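Local coordinates for PUM-HD domain-containing protein (Caenorhabditis elegans, PDB 7CGF) that binds RNA through the curved array of Pumilio repeats in its PUM-HD domain, probably recognising 3' untranslated regions of messenger RNAs, at residues A[39-44]-A[75-80]; A[65-70]-A[99-104]. The protein carries 2 engineered substitutions. All coordinates share one frame; numbering follows the deposited sequence.

Overall arrangement
Both contacts illustrate how a helical solenoid joins successive layers: an apolar centre sealed by one salt bridge at the outside. Their segments alternate along the chain, and their centres lie about 14 Å apart. Helices 67-72 and 74-78 follow each other in sequence and tie the two together, with Leu77 CD1 packing 4.3 Å from Val70 CA. Interaction 1 is partly buried and joins two helix ends and the turns after them; it is the more polar, with a water bridge and a nearby glutamine, Gln44, that hydrogen-bonds an RNA base. Interaction 2 joins helices 67-72 and 99-106, is more deeply buried and aromatic, and stays about 13 Å from the RNA at the nearest atom.

Interaction 1 of 2, residues A[39-44]-A[75-80]; sequences KFAKDQ and DELVDD. With nucleotides of chain B.
Ala41 and Leu77 form the close-packed part of this contact, where CB of Ala41 lies 3.6 Å from CD2 of Leu77. Leu77 CD2 also touches CG of Lys42, so the lysine begins its course against the apolar layer before turning to the polar side. The Asp80 carboxylate packs along the same chain, crossing it at about a right angle, with OD2 3.5 Å from Lys42 CA and OD1 3.6 Å from Lys42 CE. Asp80 OD2 accepts the backbone N-H groups of Phe82 and Gly83, and the carboxylate passes Lys42 without a direct salt bridge. On the looser, more exposed side, the lysine chain, extended at first, bends at chi3 (67°), which carries NZ to Glu76 OE2 at 2.8 Å in a salt bridge. The lone pair used is the anti one, turned away from the other carboxylate oxygen. Here too, one water donates to both Lys42 O and Asp80 OD1. An alanine in place of Lys42 would probably leave Glu76 without its charged mate and uncover one flank of Leu77. Beyond the turn, Gln44 reaches the RNA: its NE2 donates to N3 of A8 of chain B at 2.9 Å, nearly straight (N-H...N 163°). Helix 83-89 closes the inner side, with Val86 against Ala41 and Val87 against Leu77, while Leu38 of helix 37-41 lies against Glu76 and Leu77.

Interaction 2 of 2, residues A[65-70]-A[99-104]; sequences SIFDEV and WARLVD
Phe67 presents a ring edge to the guanidinium of Arg101, joining two neighbouring helices of the alpha-helical solenoid built by Pumilio repeats. CE2 sits over the centre of one guanidinium face, 3.5 Å from Arg101 CZ, with the two planes 86° apart; the phenylalanine is thus the stem of a T-shaped contact and the arginine its crossbar. On the exposed side a salt bridge helps keep the guanidinium face turned to the ring edge: Arg101 NH1 donates in its own plane to Asp68 OD1 at 2.7 Å, meeting that oxygen nearly along its C-O bond direction. The aliphatic part of Arg101 continues the packing, CB lying in the ring plane at the edge, 3.9 Å from Phe67 CE2. Farther inward, Phe67 CZ meets Leu102 CB at 4.2 Å. The ring owes its reach across the gap to CG standing anti to the backbone N (chi1 -177°). In the second shell, His98 stacks on Phe67 and Phe90 meets it at about 55° while also touching Leu102, which is consistent with a ring held at this tilt. Leu37 of helix 37-41 extends the apolar layer behind Val70, whose CG1 touches Leu102 CD1 more loosely, at 4.4 Å.

Interaction 1 of 2, residues A[39-44]-A[75-80]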
# COMPACT_ATOMS: atom_id res chain seq x y z
N LYS A 39 15.02 25.92 18.55
CA LYS A 39 15.62 25.06 19.57
C LYS A 39 14.57 24.17 20.23
O LYS A 39 14.80 22.97 20.43
CB LYS A 39 16.35 25.92 20.62
CG LYS A 39 17.72 26.41 20.18
CD LYS A 39 18.33 27.28 21.28
CE LYS A 39 19.44 28.20 20.76
NZ LYS A 39 20.65 27.43 20.34
N PHE A 40 13.40 24.74 20.56
CA PHE A 40 12.35 23.94 21.17
C PHE A 40 11.91 22.80 20.26
O PHE A 40 11.78 21.65 20.70
CB PHE A 40 11.15 24.83 21.52
CG PHE A 40 11.12 25.29 22.96
CD1 PHE A 40 11.85 26.39 23.37
CD2 PHE A 40 10.34 24.62 23.88
CE1 PHE A 40 11.81 26.81 24.70
CE2 PHE A 40 10.30 25.03 25.21
CZ PHE A 40 11.04 26.12 25.62
N ALA A 41 11.69 23.10 18.98
CA ALA A 41 11.08 22.13 18.07
C ALA A 41 12.03 20.97 17.76
O ALA A 41 11.57 19.86 17.47
CB ALA A 41 10.63 22.80 16.78
N LYS A 42 13.35 21.20 17.85
CA LYS A 42 14.32 20.14 17.61
C LYS A 42 14.68 19.36 18.87
O LYS A 42 15.53 18.46 18.80
CB LYS A 42 15.60 20.72 16.98
CG LYS A 42 15.32 21.36 15.65
CD LYS A 42 16.57 21.94 14.99
CE LYS A 42 17.55 20.86 14.59
NZ LYS A 42 18.77 21.47 13.98
N ASP A 43 14.06 19.69 20.00
CA ASP A 43 14.30 19.04 21.27
C ASP A 43 13.14 18.10 21.59
O ASP A 43 11.98 18.42 21.30
CB ASP A 43 14.44 20.09 22.38
CG ASP A 43 14.76 19.49 23.71
OD1 ASP A 43 15.96 19.21 23.95
OD2 ASP A 43 13.83 19.31 24.52
N GLN A 44 13.46 16.94 22.17
CA GLN A 44 12.43 15.94 22.46
C GLN A 44 11.38 16.50 23.41
O GLN A 44 10.17 16.39 23.17
CB GLN A 44 13.10 14.69 23.04
CG GLN A 44 12.20 13.65 23.69
CD GLN A 44 11.47 12.87 22.66
OE1 GLN A 44 11.79 11.71 22.39
NE2 GLN A 44 10.48 13.50 22.04
N ASP A 75 12.80 24.64 6.50
CA ASP A 75 13.74 23.69 5.92
C ASP A 75 14.52 22.94 6.99
O ASP A 75 14.84 21.76 6.80
CB ASP A 75 14.72 24.37 4.95
CG ASP A 75 15.78 23.40 4.43
OD1 ASP A 75 15.43 22.43 3.72
OD2 ASP A 75 16.98 23.59 4.74
N GLU A 76 14.82 23.58 8.12
CA GLU A 76 15.53 22.88 9.18
C GLU A 76 14.62 21.95 9.99
O GLU A 76 15.12 20.99 10.58
CB GLU A 76 16.21 23.89 10.10
CG GLU A 76 17.35 23.28 10.88
CD GLU A 76 18.13 24.32 11.65
OE1 GLU A 76 18.14 25.49 11.20
OE2 GLU A 76 18.73 23.97 12.69
N LEU A 77 13.32 22.21 10.01
CA LEU A 77 12.43 21.42 10.85
C LEU A 77 11.84 20.23 10.13
O LEU A 77 11.50 19.23 10.78
CB LEU A 77 11.28 22.29 11.37
CG LEU A 77 11.68 23.42 12.33
CD1 LEU A 77 10.46 24.26 12.66
CD2 LEU A 77 12.31 22.87 13.60
N VAL A 78 11.65 20.29 8.80
CA VAL A 78 10.82 19.26 8.17
C VAL A 78 11.48 17.89 8.21
O VAL A 78 10.78 16.88 8.33
CB VAL A 78 10.42 19.62 6.72
CG1 VAL A 78 9.40 20.75 6.72
CG2 VAL A 78 11.64 19.94 5.85
N ASP A 79 12.81 17.81 8.07
CA ASP A 79 13.48 16.52 8.20
C ASP A 79 14.19 16.38 9.53
O ASP A 79 15.26 15.75 9.62
CB ASP A 79 14.46 16.27 7.05
CG ASP A 79 14.74 14.78 6.86
OD1 ASP A 79 13.78 14.00 7.00
OD2 ASP A 79 15.91 14.37 6.60
N ASP A 80 13.63 16.94 10.60
CA ASP A 80 14.16 16.71 11.94
C ASP A 80 13.30 15.69 12.69
O ASP A 80 12.07 15.71 12.60
CB ASP A 80 14.22 18.00 12.74
CG ASP A 80 14.81 17.78 14.10
OD1 ASP A 80 16.05 17.60 14.19
OD2 ASP A 80 14.06 17.75 15.08
P A B 8 10.34 5.79 16.44
OP1 A B 8 11.44 4.91 16.92
OP2 A B 8 8.89 5.46 16.55
O5' A B 8 10.49 7.17 17.21
C5' A B 8 11.76 7.79 17.37
C4' A B 8 11.74 8.71 18.55
O4' A B 8 10.76 9.77 18.32
C3' A B 8 11.34 8.05 19.87
O3' A B 8 12.07 8.68 20.93
C2' A B 8 9.87 8.43 20.00
O2' A B 8 9.36 8.38 21.32
C1' A B 8 9.89 9.84 19.44
N9 A B 8 8.59 10.37 19.00
C8 A B 8 7.62 9.70 18.31
N7 A B 8 6.55 10.43 18.08
C5 A B 8 6.86 11.67 18.64
C6 A B 8 6.16 12.89 18.73
N6 A B 8 4.94 13.11 18.24
N1 A B 8 6.78 13.91 19.37
C2 A B 8 8.00 13.74 19.88
N3 A B 8 8.74 12.65 19.85
C4 A B 8 8.12 11.64 19.21
O HOH W 1 16.96 17.30 16.67

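Interaction 2 of 2, residues A[65-70]-A[99-104]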
# COMPACT_ATOMS: atom_id res chain seq x y z
N SER A 65 1.30 32.59 16.95
CA SER A 65 2.48 33.32 17.41
C SER A 65 3.78 32.59 17.09
O SER A 65 4.83 33.23 16.99
CB SER A 65 2.41 33.57 18.92
OG SER A 65 2.71 32.41 19.70
N ILE A 66 3.75 31.26 16.97
CA ILE A 66 4.96 30.54 16.58
C ILE A 66 5.00 30.26 15.09
O ILE A 66 6.01 29.73 14.60
CB ILE A 66 5.15 29.21 17.34
CG1 ILE A 66 3.97 28.27 17.09
CG2 ILE A 66 5.41 29.45 18.83
CD1 ILE A 66 4.28 26.84 17.48
N PHE A 67 3.97 30.64 14.33
CA PHE A 67 3.92 30.21 12.94
C PHE A 67 4.99 30.90 12.10
O PHE A 67 5.58 30.28 11.22
CB PHE A 67 2.54 30.43 12.34
CG PHE A 67 2.41 29.93 10.93
CD1 PHE A 67 2.40 28.56 10.66
CD2 PHE A 67 2.31 30.82 9.87
CE1 PHE A 67 2.30 28.10 9.36
CE2 PHE A 67 2.20 30.35 8.57
CZ PHE A 67 2.20 28.99 8.31
N ASP A 68 5.27 32.19 12.35
CA ASP A 68 6.31 32.86 11.57
C ASP A 68 7.65 32.17 11.74
O ASP A 68 8.43 32.09 10.78
CB ASP A 68 6.42 34.33 11.97
CG ASP A 68 5.41 35.21 11.27
OD1 ASP A 68 4.62 34.68 10.45
OD2 ASP A 68 5.39 36.43 11.53
N GLU A 69 7.96 31.69 12.95
CA GLU A 69 9.24 31.01 13.15
C GLU A 69 9.23 29.60 12.55
O GLU A 69 10.27 29.14 12.08
CB GLU A 69 9.59 30.95 14.64
CG GLU A 69 10.06 32.29 15.26
CD GLU A 69 11.48 32.69 14.87
OE1 GLU A 69 12.23 31.87 14.30
OE2 GLU A 69 11.85 33.86 15.14
N VAL A 70 8.08 28.91 12.56
CA VAL A 70 7.99 27.63 11.83
C VAL A 70 8.27 27.85 10.35
O VAL A 70 9.05 27.11 9.73
CB VAL A 70 6.61 26.98 12.04
CG1 VAL A 70 6.43 25.80 11.08
CG2 VAL A 70 6.44 26.52 13.48
N TRP A 99 -2.29 26.86 5.68
CA TRP A 99 -1.87 25.82 4.73
C TRP A 99 -1.10 26.41 3.55
O TRP A 99 -0.05 25.89 3.17
CB TRP A 99 -3.09 25.06 4.22
CG TRP A 99 -3.74 24.15 5.19
CD1 TRP A 99 -3.31 23.81 6.45
CD2 TRP A 99 -4.96 23.46 4.98
NE1 TRP A 99 -4.20 22.93 7.02
CE2 TRP A 99 -5.22 22.69 6.14
CE3 TRP A 99 -5.87 23.40 3.91
CZ2 TRP A 99 -6.35 21.89 6.26
CZ3 TRP A 99 -6.98 22.61 4.03
CH2 TRP A 99 -7.21 21.85 5.20
N ALA A 100 -1.63 27.48 2.94
CA ALA A 100 -1.00 28.00 1.74
C ALA A 100 0.39 28.57 2.05
O ALA A 100 1.34 28.33 1.29
CB ALA A 100 -1.89 29.05 1.08
N ARG A 101 0.52 29.32 3.15
CA ARG A 101 1.82 29.86 3.51
C ARG A 101 2.82 28.76 3.82
O ARG A 101 4.01 28.87 3.50
CB ARG A 101 1.70 30.81 4.71
CG ARG A 101 1.08 32.15 4.39
CD ARG A 101 0.95 32.99 5.66
NE ARG A 101 2.25 33.22 6.30
CZ ARG A 101 2.41 33.72 7.52
NH1 ARG A 101 3.63 33.90 8.02
NH2 ARG A 101 1.34 34.04 8.25
N LEU A 102 2.35 27.67 4.44
CA LEU A 102 3.26 26.58 4.79
C LEU A 102 3.69 25.80 3.56
O LEU A 102 4.86 25.41 3.44
CB LEU A 102 2.61 25.68 5.84
CG LEU A 102 3.52 24.62 6.46
CD1 LEU A 102 4.78 25.26 7.01
CD2 LEU A 102 2.79 23.82 7.53
N VAL A 103 2.77 25.55 2.62
CA VAL A 103 3.17 24.96 1.34
C VAL A 103 4.19 25.84 0.64
O VAL A 103 5.20 25.35 0.13
CB VAL A 103 1.94 24.69 0.45
CG1 VAL A 103 2.40 24.28 -0.96
CG2 VAL A 103 1.06 23.61 1.04
N ASP A 104 3.98 27.17 0.64
CA ASP A 104 4.95 28.07 0.02
C ASP A 104 6.33 27.92 0.65
O ASP A 104 7.35 28.08 -0.04
CB ASP A 104 4.52 29.53 0.15
CG ASP A 104 3.47 29.95 -0.86
OD1 ASP A 104 3.38 29.35 -1.96
OD2 ASP A 104 2.73 30.91 -0.56